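Local coordinates for flavocytochrome C3 fumarate reductase (Shewanella frigidimarina, PDB 1QO8), which reduces fumarate to succinate essentially unidirectionally, using a bound FAD supplied with electrons through four covalently attached c-type hemes, at residues 66-78 and 88-100. Numbering follows the deposited sequence.
Sequences TSCHKGHEEPKFY and KPMPFSDAKKKKS. With HEM (protoporphyrin IX containing Fe), chain F.
The M90 side chain reaches from segment 88-100 past P75 to H69 of 66-78. Its CB lies 3.8 Å from CG of P75, the two side chains running antiparallel alongside each other. SD then passes the backbone between K76 and F77, and a bend at the last torsion (chi3 77°) swings the methyl over the imidazole of H69. There CE sits 3.9 Å from the centroid of the H69 ring, a CH-pi contact over one face, while also touching CB of C68. NE2 of H69 binds a heme iron opposite H56; water 1 links ND1 of H69 to O of P91 and, with the iron, would help to hold the ring's orientation. P75 packs further along, its CD 3.4 Å from O of F92, where the type I turn from F92 to A95 begins.

Beyond that turn the contact becomes polar. N of E74 donates to O of K96 (3.1 Å, N-H...O 163°). With CG anti to the backbone N (chi1 176°), the extended E74 side chain runs alongside K97, and its OE1 lies 3.6 Å from CG of K97. Shortened to an alanine, E74 would lose its carboxylate, which is likely to leave the K97 methylenes without their flanking partner and freer to turn. CD of K98 packs against OE1 of E73, but NZ of K98 stays 4.5 Å from OE1 of E73, beyond a salt bridge; water 3 joins both to propionate O2D of the heme whose iron is bound by H72 and H19. D4 hydrogen-bonds ND1 of H72. The contact thus ties two bis-histidine hemes of the cytochrome domain to one loop: a CH-pi contact from the M90 methyl over H69, and a propionate gripped by N of G71 (to O1D, 2.9 Å) and N of H72 (to O2D, 2.8 Å), where K98, through water 3, may partly offset the negative charge of both carboxylates.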
loop_
_atom_site.group_PDB
_atom_site.type_symbol
_atom_site.label_atom_id
_atom_site.label_comp_id
_atom_site.label_asym_id
_atom_site.label_seq_id
_atom_site.Cartn_x
_atom_site.Cartn_y
_atom_site.Cartn_z
ATOM N N THR A 66 -26.896 7.904 -26.553
ATOM C CA THR A 66 -26.755 6.534 -26.169
ATOM C C THR A 66 -25.908 6.379 -24.892
ATOM O O THR A 66 -25.751 5.234 -24.439
ATOM C CB THR A 66 -26.065 5.748 -27.360
ATOM O OG1 THR A 66 -24.768 6.306 -27.511
ATOM C CG2 THR A 66 -26.877 6.050 -28.668
ATOM N N SER A 67 -25.570 7.447 -24.143
ATOM C CA SER A 67 -25.299 7.324 -22.710
ATOM C C SER A 67 -26.448 6.655 -22.010
ATOM O O SER A 67 -26.305 5.850 -21.059
ATOM C CB SER A 67 -25.015 8.652 -21.950
ATOM O OG SER A 67 -23.877 9.235 -22.556
ATOM N N CYS A 68 -27.664 7.087 -22.424
ATOM C CA CYS A 68 -28.823 6.456 -21.877
ATOM C C CYS A 68 -29.666 5.600 -22.857
ATOM O O CYS A 68 -30.225 4.601 -22.391
ATOM C CB CYS A 68 -29.807 7.584 -21.371
ATOM S SG CYS A 68 -28.914 8.700 -20.175
ATOM N N HIS A 69 -30.129 6.237 -23.964
ATOM C CA HIS A 69 -31.048 5.480 -24.819
ATOM C C HIS A 69 -30.215 4.337 -25.454
ATOM O O HIS A 69 -29.148 4.694 -25.903
ATOM C CB HIS A 69 -31.583 6.319 -25.980
ATOM C CG HIS A 69 -32.549 7.324 -25.347
ATOM N ND1 HIS A 69 -33.778 6.857 -24.944
ATOM C CD2 HIS A 69 -32.497 8.624 -25.097
ATOM C CE1 HIS A 69 -34.503 7.860 -24.511
ATOM N NE2 HIS A 69 -33.768 8.939 -24.579
ATOM N N LYS A 70 -30.666 3.095 -25.485
ATOM C CA LYS A 70 -29.813 2.094 -26.164
ATOM C C LYS A 70 -30.441 1.581 -27.440
ATOM O O LYS A 70 -31.651 1.275 -27.520
ATOM C CB LYS A 70 -29.593 0.956 -25.137
ATOM C CG LYS A 70 -28.641 1.306 -23.993
ATOM C CD LYS A 70 -27.199 1.601 -24.333
ATOM C CE LYS A 70 -26.464 2.400 -23.229
ATOM N NZ LYS A 70 -25.010 2.626 -23.563
ATOM N N GLY A 71 -29.623 1.235 -28.430
ATOM C CA GLY A 71 -30.091 0.566 -29.645
ATOM C C GLY A 71 -30.792 -0.737 -29.391
ATOM O O GLY A 71 -31.831 -1.081 -29.984
ATOM N N HIS A 72 -30.135 -1.624 -28.616
ATOM C CA HIS A 72 -30.407 -3.063 -28.720
ATOM C C HIS A 72 -30.426 -3.593 -27.273
ATOM O O HIS A 72 -30.211 -4.764 -27.034
ATOM C CB HIS A 72 -29.304 -3.740 -29.622
ATOM C CG HIS A 72 -29.373 -3.162 -31.038
ATOM N ND1 HIS A 72 -30.540 -3.393 -31.744
ATOM C CD2 HIS A 72 -28.627 -2.419 -31.838
ATOM C CE1 HIS A 72 -30.476 -2.712 -32.864
ATOM N NE2 HIS A 72 -29.309 -2.153 -33.052
ATOM N N GLU A 73 -30.732 -2.775 -26.260
ATOM C CA GLU A 73 -30.805 -3.235 -24.875
ATOM C C GLU A 73 -31.517 -2.266 -23.930
ATOM O O GLU A 73 -31.871 -1.149 -24.264
ATOM C CB GLU A 73 -29.419 -3.572 -24.282
ATOM C CG GLU A 73 -28.578 -2.376 -23.976
ATOM C CD GLU A 73 -27.141 -2.598 -23.569
ATOM O OE1 GLU A 73 -26.301 -3.006 -24.376
ATOM O OE2 GLU A 73 -26.654 -2.296 -22.476
ATOM N N GLU A 74 -31.800 -2.810 -22.735
ATOM C CA GLU A 74 -32.494 -2.008 -21.708
ATOM C C GLU A 74 -31.866 -0.656 -21.582
ATOM O O GLU A 74 -30.638 -0.523 -21.527
ATOM C CB GLU A 74 -32.420 -2.763 -20.356
ATOM C CG GLU A 74 -33.037 -1.988 -19.161
ATOM C CD GLU A 74 -32.841 -2.919 -17.945
ATOM O OE1 GLU A 74 -31.731 -3.394 -17.655
ATOM O OE2 GLU A 74 -33.849 -3.351 -17.417
ATOM N N PRO A 75 -32.630 0.430 -21.731
ATOM C CA PRO A 75 -32.073 1.761 -21.518
ATOM C C PRO A 75 -31.483 1.997 -20.108
ATOM O O PRO A 75 -31.802 1.275 -19.158
ATOM C CB PRO A 75 -33.296 2.609 -21.857
ATOM C CG PRO A 75 -34.469 1.842 -21.447
ATOM C CD PRO A 75 -34.101 0.393 -21.496
ATOM N N LYS A 76 -30.500 2.865 -19.968
ATOM C CA LYS A 76 -29.897 3.349 -18.744
ATOM C C LYS A 76 -30.387 4.802 -18.487
ATOM O O LYS A 76 -30.113 5.687 -19.270
ATOM C CB LYS A 76 -28.362 3.478 -18.752
ATOM C CG LYS A 76 -27.886 2.005 -18.704
ATOM C CD LYS A 76 -26.347 1.878 -18.681
ATOM C CE LYS A 76 -25.998 0.505 -19.276
ATOM N NZ LYS A 76 -25.034 0.618 -20.392
ATOM N N PHE A 77 -31.059 4.953 -17.349
ATOM C CA PHE A 77 -31.270 6.351 -16.888
ATOM C C PHE A 77 -30.015 6.753 -16.204
ATOM O O PHE A 77 -29.913 6.535 -14.946
ATOM C CB PHE A 77 -32.499 6.322 -15.940
ATOM C CG PHE A 77 -32.842 7.706 -15.426
ATOM C CD1 PHE A 77 -32.939 8.785 -16.307
ATOM C CD2 PHE A 77 -33.164 7.827 -14.073
ATOM C CE1 PHE A 77 -33.336 10.029 -15.810
ATOM C CE2 PHE A 77 -33.617 9.066 -13.619
ATOM C CZ PHE A 77 -33.673 10.129 -14.472
ATOM N N TYR A 78 -29.083 7.438 -16.847
ATOM C CA TYR A 78 -27.728 7.408 -16.300
ATOM C C TYR A 78 -27.681 8.266 -15.001
ATOM O O TYR A 78 -26.732 8.154 -14.227
ATOM C CB TYR A 78 -26.695 8.038 -17.231
ATOM C CG TYR A 78 -25.291 7.479 -17.040
ATOM C CD1 TYR A 78 -24.858 6.335 -17.729
ATOM C CD2 TYR A 78 -24.380 8.107 -16.226
ATOM C CE1 TYR A 78 -23.558 5.800 -17.555
ATOM C CE2 TYR A 78 -23.087 7.622 -16.061
ATOM C CZ TYR A 78 -22.681 6.490 -16.764
ATOM O OH TYR A 78 -21.393 6.073 -16.591
ATOM N N LYS A 88 -40.815 7.231 -14.373
ATOM C CA LYS A 88 -41.508 6.131 -15.078
ATOM C C LYS A 88 -40.480 5.528 -16.034
ATOM O O LYS A 88 -39.477 6.168 -16.295
ATOM C CB LYS A 88 -42.755 6.560 -15.833
ATOM C CG LYS A 88 -42.398 7.609 -16.860
ATOM C CD LYS A 88 -43.601 8.284 -17.524
ATOM C CE LYS A 88 -43.093 8.871 -18.843
ATOM N NZ LYS A 88 -43.998 9.935 -19.343
ATOM N N PRO A 89 -40.631 4.247 -16.257
ATOM C CA PRO A 89 -39.793 3.509 -17.245
ATOM C C PRO A 89 -39.585 4.314 -18.502
ATOM O O PRO A 89 -40.453 5.008 -19.036
ATOM C CB PRO A 89 -40.538 2.190 -17.441
ATOM C CG PRO A 89 -41.320 2.042 -16.155
ATOM C CD PRO A 89 -41.812 3.432 -15.822
ATOM N N MET A 90 -38.342 4.475 -18.927
ATOM C CA MET A 90 -37.896 5.080 -20.131
ATOM C C MET A 90 -38.530 4.425 -21.402
ATOM O O MET A 90 -39.009 3.317 -21.335
ATOM C CB MET A 90 -36.391 4.889 -20.238
ATOM C CG MET A 90 -35.657 6.018 -19.525
ATOM S SD MET A 90 -33.903 5.871 -19.624
ATOM C CE MET A 90 -33.518 6.412 -21.296
ATOM N N PRO A 91 -38.610 5.165 -22.476
ATOM C CA PRO A 91 -39.035 4.504 -23.757
ATOM C C PRO A 91 -38.216 3.226 -23.938
ATOM O O PRO A 91 -37.016 3.147 -23.643
ATOM C CB PRO A 91 -38.658 5.553 -24.800
ATOM C CG PRO A 91 -38.556 6.858 -24.051
ATOM C CD PRO A 91 -38.016 6.496 -22.667
ATOM N N PHE A 92 -38.765 2.152 -24.489
ATOM C CA PHE A 92 -38.096 0.929 -24.864
ATOM C C PHE A 92 -37.560 0.143 -23.661
ATOM O O PHE A 92 -36.494 -0.509 -23.681
ATOM C CB PHE A 92 -37.001 1.214 -25.889
ATOM C CG PHE A 92 -37.462 1.960 -27.119
ATOM C CD1 PHE A 92 -38.187 1.286 -28.094
ATOM C CD2 PHE A 92 -37.220 3.338 -27.251
ATOM C CE1 PHE A 92 -38.618 1.972 -29.246
ATOM C CE2 PHE A 92 -37.692 3.998 -28.378
ATOM C CZ PHE A 92 -38.349 3.324 -29.425
ATOM N N SER A 93 -38.326 0.110 -22.551
ATOM C CA SER A 93 -37.700 -0.404 -21.324
ATOM C C SER A 93 -37.816 -1.922 -21.228
ATOM O O SER A 93 -37.161 -2.600 -20.381
ATOM C CB SER A 93 -38.270 0.310 -20.101
ATOM O OG SER A 93 -39.544 -0.311 -19.929
ATOM N N ASP A 94 -38.577 -2.545 -22.150
ATOM C CA ASP A 94 -38.590 -3.996 -22.145
ATOM C C ASP A 94 -37.497 -4.594 -23.029
ATOM O O ASP A 94 -37.417 -5.833 -22.917
ATOM C CB ASP A 94 -39.948 -4.609 -22.501
ATOM C CG ASP A 94 -40.509 -4.016 -23.777
ATOM O OD1 ASP A 94 -39.821 -3.175 -24.412
ATOM O OD2 ASP A 94 -41.671 -4.342 -24.144
ATOM N N ALA A 95 -36.652 -3.859 -23.724
ATOM C CA ALA A 95 -35.493 -4.457 -24.343
ATOM C C ALA A 95 -34.690 -5.267 -23.347
ATOM O O ALA A 95 -34.604 -4.989 -22.142
ATOM C CB ALA A 95 -34.581 -3.503 -25.057
ATOM N N LYS A 96 -34.079 -6.308 -23.812
ATOM C CA LYS A 96 -33.138 -7.213 -23.222
ATOM C C LYS A 96 -32.030 -6.600 -22.368
ATOM O O LYS A 96 -31.149 -5.801 -22.737
ATOM C CB LYS A 96 -32.532 -7.951 -24.448
ATOM C CG LYS A 96 -31.416 -8.943 -24.249
ATOM C CD LYS A 96 -31.007 -9.631 -25.579
ATOM C CE LYS A 96 -31.975 -10.696 -26.035
ATOM N NZ LYS A 96 -31.553 -11.384 -27.338
ATOM N N LYS A 97 -31.957 -7.080 -21.149
ATOM C CA LYS A 97 -30.955 -6.790 -20.153
ATOM C C LYS A 97 -29.635 -7.406 -20.599
ATOM O O LYS A 97 -29.643 -8.583 -20.953
ATOM C CB LYS A 97 -31.315 -7.385 -18.778
ATOM C CG LYS A 97 -32.647 -6.860 -18.244
ATOM C CD LYS A 97 -32.788 -7.144 -16.747
ATOM C CE LYS A 97 -33.574 -8.402 -16.451
ATOM N NZ LYS A 97 -33.160 -9.062 -15.143
ATOM N N LYS A 98 -28.562 -6.629 -20.614
ATOM C CA LYS A 98 -27.275 -7.151 -21.056
ATOM C C LYS A 98 -26.278 -6.703 -19.988
ATOM O O LYS A 98 -26.521 -5.704 -19.315
ATOM C CB LYS A 98 -26.755 -6.652 -22.415
ATOM C CG LYS A 98 -27.697 -6.915 -23.589
ATOM C CD LYS A 98 -27.037 -6.559 -24.914
ATOM C CE LYS A 98 -28.011 -6.752 -26.118
ATOM N NZ LYS A 98 -27.231 -6.242 -27.327
ATOM N N LYS A 99 -25.194 -7.419 -19.827
ATOM C CA LYS A 99 -24.160 -7.030 -18.878
ATOM C C LYS A 99 -23.390 -5.888 -19.512
ATOM O O LYS A 99 -23.328 -5.833 -20.740
ATOM C CB LYS A 99 -23.240 -8.250 -18.632
ATOM C CG LYS A 99 -24.022 -9.287 -17.798
ATOM C CD LYS A 99 -23.295 -10.620 -17.719
ATOM C CE LYS A 99 -23.919 -11.734 -18.550
ATOM N NZ LYS A 99 -25.047 -12.449 -17.866
ATOM N N SER A 100 -22.903 -4.980 -18.688
ATOM C CA SER A 100 -21.966 -3.984 -19.150
ATOM C C SER A 100 -20.980 -4.591 -20.146
ATOM O O SER A 100 -20.394 -5.647 -19.949
ATOM C CB SER A 100 -21.136 -3.383 -18.005
ATOM O OG SER A 100 -20.215 -2.439 -18.600
HETATM C CHA HEM F . -25.134 -1.443 -31.963
HETATM C CHB HEM F . -27.172 -4.056 -35.562
HETATM C CHC HEM F . -30.627 -0.728 -36.222
HETATM C CHD HEM F . -28.643 1.852 -32.624
HETATM C C1A HEM F . -25.397 -2.400 -32.933
HETATM C C2A HEM F . -24.509 -3.519 -33.196
HETATM C C3A HEM F . -25.103 -4.226 -34.156
HETATM C C4A HEM F . -26.339 -3.596 -34.523
HETATM C CMA HEM F . -24.646 -5.532 -34.826
HETATM C CAA HEM F . -23.159 -3.804 -32.485
HETATM C CBA HEM F . -22.993 -4.358 -31.099
HETATM C CGA HEM F . -21.709 -4.901 -30.515
HETATM O O1A HEM F . -21.868 -6.000 -29.849
HETATM O O2A HEM F . -20.571 -4.340 -30.622
HETATM C C1B HEM F . -28.333 -3.445 -35.968
HETATM C C2B HEM F . -29.353 -4.008 -36.850
HETATM C C3B HEM F . -30.336 -3.114 -36.996
HETATM C C4B HEM F . -29.928 -1.933 -36.268
HETATM C CMB HEM F . -29.285 -5.447 -37.414
HETATM C CAB HEM F . -31.679 -3.257 -37.715
HETATM C CBB HEM F . -32.547 -4.290 -37.821
HETATM C C1C HEM F . -30.349 0.302 -35.336
HETATM C C2C HEM F . -31.071 1.553 -35.225
HETATM C C3C HEM F . -30.555 2.216 -34.232
HETATM C C4C HEM F . -29.460 1.466 -33.678
HETATM C CMC HEM F . -32.256 1.946 -36.145
HETATM C CAC HEM F . -30.979 3.555 -33.543
HETATM C CBC HEM F . -32.292 3.800 -33.304
HETATM C C1D HEM F . -27.550 1.203 -32.092
HETATM C C2D HEM F . -26.709 1.637 -31.007
HETATM C C3D HEM F . -25.778 0.716 -30.829
HETATM C C4D HEM F . -25.965 -0.343 -31.830
HETATM C CMD HEM F . -26.975 2.964 -30.234
HETATM C CAD HEM F . -24.648 0.588 -29.771
HETATM C CBD HEM F . -25.158 -0.411 -28.680
HETATM C CGD HEM F . -26.556 -0.154 -28.150
HETATM O O1D HEM F . -26.816 1.047 -27.829
HETATM O O2D HEM F . -27.399 -1.074 -28.045
HETATM N NA HEM F . -26.476 -2.419 -33.812
HETATM N NB HEM F . -28.736 -2.192 -35.624
HETATM N NC HEM F . -29.327 0.288 -34.395
HETATM N ND HEM F . -27.068 0.013 -32.562
HETATM FE FE HEM F . -27.965 -1.082 -34.048
HETATM O O HOH W 1 -34.912 4.610 -24.379
HETATM O O HOH W 2 -33.994 0.125 -24.771
HETATM O O HOH W 3 -26.770 -3.470 -27.012
#